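Local coordinates for protein C-domain type II peptide synthetase (Streptomyces globisporus, PDB 4ZNM) that is a type II condensation-domain protein of the peptide synthetase kind, with the helix-and-sheet fold of that family, at residues Lys265-Pro268 against Phe269-Met272; Arg327-Val330 against Leu331-Thr335; Leu449-Ala452 against Val453-Asp457. All coordinates share one frame; numbering follows the deposited sequence.

In the fold
The contacts follow one another along the chain, on the same side of its centre. Contact 1 is the loop before helix 268-284 and its first turn, contact 2 lies on helix 326-335, and contact 3 is the last turn of helix 435-454 and the loop after it. The centres of contacts 1 and 2 are about 9 Å apart, and that of contact 3 is about 13 Å and 14 Å from them. C266 of contact 1 packs on V330 of contact 2, and R334 NH2 probably bonds to K265 O. T271 and M272 pack on V453 and L449 of contact 3. R327 forms a salt bridge with D457 of contact 3. The three helices thus pack together within the condensation domain.

Contact 1: residues Lys265-Pro268 against Phe269-Met272; sequences KCSP and FMTM
S267 O takes the backbone N-H of T271 at 3.2 Å from T271 N. The bond is nearly straight, 168° at the hydrogen, and the donor lies in the carbonyl plane. T271 OG1 also approaches S267 O, but at 3.5 Å this is a weak and unsettled bond. That hydroxyl has a stronger partner in S261 OG, on the preceding helix 251-264. The serine side chain works too. S267 OG accepts from M270 N at 3.2 Å, with an angle of 158°, so S267 is the N-cap of helix 268-284. A chi1 of 70° sets this oxygen between the residue's own N and carbonyl carbon, turned to the first helical turn. The chain of M270, a selenomethionine, then runs back along S267. M270 CG is 3.4 Å from S267 OG, and M270 SE is 3.7 Å from S267 N. P268 begins the helix proper, and P268 O accepts from M272 N at 3.1 Å. Before the cap, K265 closes helix 251-264 in a Schellman motif. One helix therefore stops and the next starts within a few residues. The serine hydroxyl gives the M270 amide an acceptor in the first turn, where the residue four back is not helical.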
loop_
_atom_site.group_PDB
_atom_site.type_symbol
_atom_site.label_atom_id
_atom_site.label_comp_id
_atom_site.label_asym_id
_atom_site.label_seq_id
_atom_site.Cartn_x
_atom_site.Cartn_y
_atom_site.Cartn_z
ATOM N N LYS A 265 -25.216 -0.040 -5.038
ATOM C CA LYS A 265 -24.750 -1.396 -4.836
ATOM C C LYS A 265 -23.342 -1.563 -5.406
ATOM O O LYS A 265 -23.013 -2.603 -5.974
ATOM C CB LYS A 265 -25.715 -2.401 -5.471
ATOM C CG LYS A 265 -27.127 -2.282 -4.909
ATOM C CD LYS A 265 -27.934 -3.593 -4.981
ATOM C CE LYS A 265 -29.022 -3.631 -3.893
ATOM N NZ LYS A 265 -29.877 -2.403 -3.892
ATOM N N CYS A 266 -22.528 -0.513 -5.265
ATOM C CA CYS A 266 -21.103 -0.553 -5.607
ATOM C C CYS A 266 -20.292 -0.187 -4.357
ATOM O O CYS A 266 -20.768 0.568 -3.514
ATOM C CB CYS A 266 -20.788 0.414 -6.756
ATOM S SG CYS A 266 -21.771 0.169 -8.281
ATOM N N SER A 267 -19.080 -0.711 -4.211
ATOM C CA SER A 267 -18.253 -0.334 -3.063
ATOM C C SER A 267 -17.795 1.134 -3.186
ATOM O O SER A 267 -17.724 1.680 -4.309
ATOM C CB SER A 267 -17.045 -1.245 -2.954
ATOM O OG SER A 267 -16.174 -0.967 -4.031
ATOM N N PRO A 268 -17.457 1.775 -2.055
ATOM C CA PRO A 268 -16.911 3.138 -2.140
ATOM C C PRO A 268 -15.631 3.191 -2.966
ATOM O O PRO A 268 -15.317 4.213 -3.565
ATOM C CB PRO A 268 -16.639 3.515 -0.681
ATOM C CG PRO A 268 -17.602 2.649 0.121
ATOM C CD PRO A 268 -17.719 1.361 -0.655
ATOM N N PHE A 269 -14.882 2.104 -3.008
ATOM C CA PHE A 269 -13.681 2.119 -3.821
ATOM C C PHE A 269 -13.991 2.179 -5.304
ATOM O O PHE A 269 -13.287 2.861 -6.051
ATOM C CB PHE A 269 -12.802 0.908 -3.587
ATOM C CG PHE A 269 -11.560 0.953 -4.396
ATOM C CD1 PHE A 269 -10.616 1.929 -4.137
ATOM C CD2 PHE A 269 -11.353 0.085 -5.447
ATOM C CE1 PHE A 269 -9.463 2.000 -4.876
ATOM C CE2 PHE A 269 -10.197 0.162 -6.203
ATOM C CZ PHE A 269 -9.258 1.118 -5.916
HETATM N N MSE A 270 -15.009 1.436 -5.742
HETATM C CA MSE A 270 -15.395 1.438 -7.148
HETATM C C MSE A 270 -15.805 2.828 -7.566
HETATM O O MSE A 270 -15.480 3.250 -8.660
HETATM C CB MSE A 270 -16.538 0.492 -7.425
HETATM C CG MSE A 270 -16.184 -0.954 -7.408
HETATM SE SE MSE A 270 -17.798 -2.059 -7.455
HETATM C CE MSE A 270 -16.794 -3.721 -7.216
ATOM N N THR A 271 -16.567 3.519 -6.717
ATOM C CA THR A 271 -16.936 4.922 -6.966
ATOM C C THR A 271 -15.711 5.836 -7.115
ATOM O O THR A 271 -15.625 6.637 -8.051
ATOM C CB THR A 271 -17.828 5.468 -5.838
ATOM O OG1 THR A 271 -18.970 4.610 -5.675
ATOM C CG2 THR A 271 -18.309 6.885 -6.164
HETATM N N MSE A 272 -14.763 5.742 -6.188
HETATM C CA MSE A 272 -13.585 6.596 -6.251
HETATM C C MSE A 272 -12.688 6.234 -7.467
HETATM O O MSE A 272 -12.128 7.121 -8.132
HETATM C CB MSE A 272 -12.819 6.517 -4.920
HETATM C CG MSE A 272 -13.633 7.229 -3.720
HETATM SE SE MSE A 272 -12.575 7.107 -2.175
HETATM C CE MSE A 272 -11.320 8.540 -2.585
#

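Contact 2: residues Arg327-Val330 against Leu331-Thr335; sequences REVV and LRTRT
V329 O is held by two donors of T333, one turn further along the helix. T333 N lies 2.9 Å from V329 O and tilts 20° from its carbonyl plane. T333 OG1 is also 2.9 Å from V329 O, but it stands above the plane, 40° out of it. A chi1 of -67° places T333 OG1 anti to its own carbonyl carbon, over the preceding turn, where it meets V329 O. L331 leans back in the same way, and its CG comes within 3.3 Å of R327 O. At a three-residue spacing, L331 CD2 sits 3.5 Å above a face of the R334 guanidinium, offset toward the rim. The backbone bonds, V329 to T333 among them, follow the i to i+4 pattern of helix 326-335. This helix packs against helices 251-264 and 268-284 of the condensation domain, where V330 meets F260 and A274. On another side, E328 and R332 run alongside each other. E328 OE1 stays 4.2 Å from R332 NH2, with no N-H aimed at it, so only a charge attraction is likely. Further out, A324 N donates to E328 OE1, while D319 O and S321 O hold R332 NH1. R334 NH2 bonds to K265 O, in the loop before helix 268-284.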
loop_
_atom_site.group_PDB
_atom_site.type_symbol
_atom_site.label_atom_id
_atom_site.label_comp_id
_atom_site.label_asym_id
_atom_site.label_seq_id
_atom_site.Cartn_x
_atom_site.Cartn_y
_atom_site.Cartn_z
ATOM N N ARG A 327 -23.051 7.560 -13.177
ATOM C CA ARG A 327 -23.571 6.291 -12.679
ATOM C C ARG A 327 -23.211 5.144 -13.608
ATOM O O ARG A 327 -22.867 4.044 -13.154
ATOM C CB ARG A 327 -25.090 6.349 -12.485
ATOM C CG ARG A 327 -25.666 5.062 -11.884
ATOM C CD ARG A 327 -27.152 5.136 -11.695
ATOM N NE ARG A 327 -27.541 6.282 -10.875
ATOM C CZ ARG A 327 -27.420 6.325 -9.550
ATOM N NH1 ARG A 327 -26.913 5.291 -8.884
ATOM N NH2 ARG A 327 -27.804 7.413 -8.901
ATOM N N GLU A 328 -23.266 5.388 -14.910
ATOM C CA GLU A 328 -22.910 4.342 -15.868
ATOM C C GLU A 328 -21.406 4.033 -15.818
ATOM O O GLU A 328 -21.005 2.886 -15.989
ATOM C CB GLU A 328 -23.332 4.743 -17.291
ATOM C CG GLU A 328 -24.810 4.618 -17.509
ATOM C CD GLU A 328 -25.287 5.060 -18.903
ATOM O OE1 GLU A 328 -24.468 5.156 -19.850
ATOM O OE2 GLU A 328 -26.508 5.315 -19.036
ATOM N N VAL A 329 -20.565 5.032 -15.567
ATOM C CA VAL A 329 -19.127 4.751 -15.402
ATOM C C VAL A 329 -18.921 3.784 -14.223
ATOM O O VAL A 329 -18.154 2.810 -14.318
ATOM C CB VAL A 329 -18.297 6.031 -15.192
ATOM C CG1 VAL A 329 -16.825 5.681 -15.014
ATOM C CG2 VAL A 329 -18.406 6.962 -16.402
ATOM N N VAL A 330 -19.610 4.049 -13.113
ATOM C CA VAL A 330 -19.450 3.234 -11.910
ATOM C C VAL A 330 -19.927 1.808 -12.195
ATOM O O VAL A 330 -19.289 0.833 -11.789
ATOM C CB VAL A 330 -20.208 3.849 -10.704
ATOM C CG1 VAL A 330 -20.013 3.002 -9.444
ATOM C CG2 VAL A 330 -19.721 5.251 -10.437
ATOM N N LEU A 331 -21.039 1.672 -12.907
ATOM C CA LEU A 331 -21.575 0.345 -13.176
ATOM C C LEU A 331 -20.632 -0.459 -14.080
ATOM O O LEU A 331 -20.423 -1.646 -13.844
ATOM C CB LEU A 331 -22.955 0.444 -13.805
ATOM C CG LEU A 331 -24.051 0.954 -12.866
ATOM C CD1 LEU A 331 -25.306 1.178 -13.670
ATOM C CD2 LEU A 331 -24.335 0.016 -11.696
ATOM N N ARG A 332 -20.043 0.188 -15.085
ATOM C CA ARG A 332 -19.040 -0.470 -15.935
ATOM C C ARG A 332 -17.812 -0.843 -15.126
ATOM O O ARG A 332 -17.246 -1.913 -15.307
ATOM C CB ARG A 332 -18.673 0.420 -17.097
ATOM C CG ARG A 332 -19.850 0.515 -18.086
ATOM C CD ARG A 332 -19.499 1.370 -19.263
ATOM N NE ARG A 332 -20.681 1.700 -20.042
ATOM C CZ ARG A 332 -20.659 2.347 -21.201
ATOM N NH1 ARG A 332 -19.502 2.743 -21.721
ATOM N NH2 ARG A 332 -21.799 2.623 -21.830
ATOM N N THR A 333 -17.447 0.024 -14.193
ATOM C CA THR A 333 -16.310 -0.248 -13.334
ATOM C C THR A 333 -16.592 -1.497 -12.528
ATOM O O THR A 333 -15.706 -2.336 -12.365
ATOM C CB THR A 333 -16.010 0.935 -12.405
ATOM O OG1 THR A 333 -15.573 2.038 -13.198
ATOM C CG2 THR A 333 -14.936 0.589 -11.361
ATOM N N ARG A 334 -17.829 -1.623 -12.035
ATOM C CA ARG A 334 -18.206 -2.769 -11.206
ATOM C C ARG A 334 -18.065 -4.047 -12.021
ATOM O O ARG A 334 -17.549 -5.055 -11.546
ATOM C CB ARG A 334 -19.639 -2.631 -10.682
ATOM C CG ARG A 334 -20.115 -3.807 -9.839
ATOM C CD ARG A 334 -21.469 -3.519 -9.230
ATOM N NE ARG A 334 -22.514 -3.622 -10.229
ATOM C CZ ARG A 334 -23.792 -3.293 -10.038
ATOM N NH1 ARG A 334 -24.671 -3.433 -11.020
ATOM N NH2 ARG A 334 -24.189 -2.798 -8.885
ATOM N N THR A 335 -18.542 -4.012 -13.253
ATOM C CA THR A 335 -18.370 -5.149 -14.134
ATOM C C THR A 335 -16.884 -5.516 -14.334
ATOM O O THR A 335 -16.494 -6.679 -14.251
ATOM C CB THR A 335 -18.995 -4.868 -15.502
ATOM O OG1 THR A 335 -20.388 -4.573 -15.341
ATOM C CG2 THR A 335 -18.828 -6.074 -16.403
#

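Contact 3: residues Leu449-Ala452 against Val453-Asp457; sequences LENA and VARPD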
loop_
_atom_site.group_PDB
_atom_site.type_symbol
_atom_site.label_atom_id
_atom_site.label_comp_id
_atom_site.label_asym_id
_atom_site.label_seq_id
_atom_site.Cartn_x
_atom_site.Cartn_y
_atom_site.Cartn_z
ATOM N N LEU A 449 -14.654 14.095 -8.204
ATOM C CA LEU A 449 -15.369 13.192 -7.294
ATOM C C LEU A 449 -16.572 13.891 -6.672
ATOM O O LEU A 449 -17.660 13.328 -6.608
ATOM C CB LEU A 449 -14.430 12.672 -6.193
ATOM C CG LEU A 449 -15.033 11.806 -5.107
ATOM C CD1 LEU A 449 -15.585 10.530 -5.710
ATOM C CD2 LEU A 449 -13.987 11.481 -4.051
ATOM N N GLU A 450 -16.398 15.124 -6.220
ATOM C CA GLU A 450 -17.513 15.839 -5.593
ATOM C C GLU A 450 -18.678 16.028 -6.546
ATOM O O GLU A 450 -19.855 15.818 -6.192
ATOM C CB GLU A 450 -17.054 17.195 -5.090
ATOM C CG GLU A 450 -18.110 17.947 -4.297
ATOM C CD GLU A 450 -17.560 19.222 -3.682
ATOM O OE1 GLU A 450 -16.426 19.183 -3.153
ATOM O OE2 GLU A 450 -18.252 20.262 -3.736
ATOM N N ASN A 451 -18.352 16.434 -7.762
ATOM C CA ASN A 451 -19.371 16.727 -8.756
ATOM C C ASN A 451 -20.048 15.456 -9.256
ATOM O O ASN A 451 -21.237 15.441 -9.537
ATOM C CB ASN A 451 -18.746 17.502 -9.902
ATOM C CG ASN A 451 -18.525 18.944 -9.541
ATOM O OD1 ASN A 451 -19.373 19.556 -8.887
ATOM N ND2 ASN A 451 -17.391 19.499 -9.945
ATOM N N ALA A 452 -19.292 14.377 -9.308
ATOM C CA ALA A 452 -19.838 13.110 -9.769
ATOM C C ALA A 452 -20.925 12.573 -8.836
ATOM O O ALA A 452 -21.975 12.159 -9.311
ATOM C CB ALA A 452 -18.725 12.088 -9.920
ATOM N N VAL A 453 -20.679 12.566 -7.522
ATOM C CA VAL A 453 -21.631 11.961 -6.589
ATOM C C VAL A 453 -22.762 12.937 -6.277
ATOM O O VAL A 453 -23.852 12.519 -5.914
ATOM C CB VAL A 453 -20.955 11.495 -5.287
ATOM C CG1 VAL A 453 -20.014 10.348 -5.558
ATOM C CG2 VAL A 453 -20.261 12.642 -4.624
ATOM N N ALA A 454 -22.516 14.231 -6.451
ATOM C CA ALA A 454 -23.593 15.222 -6.341
ATOM C C ALA A 454 -24.587 15.117 -7.506
ATOM O O ALA A 454 -25.788 15.255 -7.299
ATOM C CB ALA A 454 -23.014 16.628 -6.271
ATOM N N ARG A 455 -24.102 14.882 -8.727
ATOM C CA ARG A 455 -25.008 14.772 -9.870
ATOM C C ARG A 455 -24.698 13.547 -10.723
ATOM O O ARG A 455 -24.315 13.667 -11.884
ATOM C CB ARG A 455 -24.941 16.045 -10.713
ATOM C CG ARG A 455 -25.617 17.257 -10.072
ATOM C CD ARG A 455 -25.136 18.589 -10.667
ATOM N NE ARG A 455 -23.697 18.786 -10.490
ATOM C CZ ARG A 455 -23.124 19.242 -9.376
ATOM N NH1 ARG A 455 -23.859 19.560 -8.312
ATOM N NH2 ARG A 455 -21.803 19.378 -9.322
ATOM N N PRO A 456 -24.891 12.357 -10.148
ATOM C CA PRO A 456 -24.446 11.097 -10.759
ATOM C C PRO A 456 -25.209 10.702 -12.020
ATOM O O PRO A 456 -24.730 9.848 -12.770
ATOM C CB PRO A 456 -24.685 10.073 -9.643
ATOM C CG PRO A 456 -25.826 10.663 -8.827
ATOM C CD PRO A 456 -25.532 12.143 -8.837
ATOM N N ASP A 457 -26.384 11.279 -12.246
ATOM C CA ASP A 457 -27.194 10.871 -13.401
ATOM C C ASP A 457 -27.189 11.939 -14.507
ATOM O O ASP A 457 -27.798 11.766 -15.578
ATOM C CB ASP A 457 -28.617 10.533 -12.944
ATOM C CG ASP A 457 -28.661 9.283 -12.051
ATOM O OD1 ASP A 457 -28.561 8.153 -12.587
ATOM O OD2 ASP A 457 -28.758 9.419 -10.811
#
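V453 packs back on the preceding turn, closest at the carbonyl of L449. V453 CG2, set between the backbone N and the carbonyl carbon of its residue, rests 3.3 Å from L449 O. L449 O also accepts from V453 N at 3.2 Å. This is the tight, buried part. The methyl contact beside it is looser, with V453 CG1 4.4 Å from L449 CD1. The other side is more polar, and A454 and R455 are exposed to solvent there. N451 and R455 lie alongside each other, pointing the same way, with the amide and guanidinium planes 54° apart. R455 bends at chi3 (-60°), which brings its guanidinium back beside N451. The 2.5 Å between N451 OD1 and R455 NH2 is badly angled and not a hydrogen bond, so the fine placement of these two groups is doubtful. The last helical link is firmer, with R455 N at 3.0 Å from N451 O. R455 then leaves helical geometry. P456 N has no hydrogen to give A452 O, so the i to i+4 series does not continue there. The inner face of this helix end meets V257 and L253 of helix 251-264 and T271 and A275 of helix 268-284, while A452 touches F326 of helix 326-335.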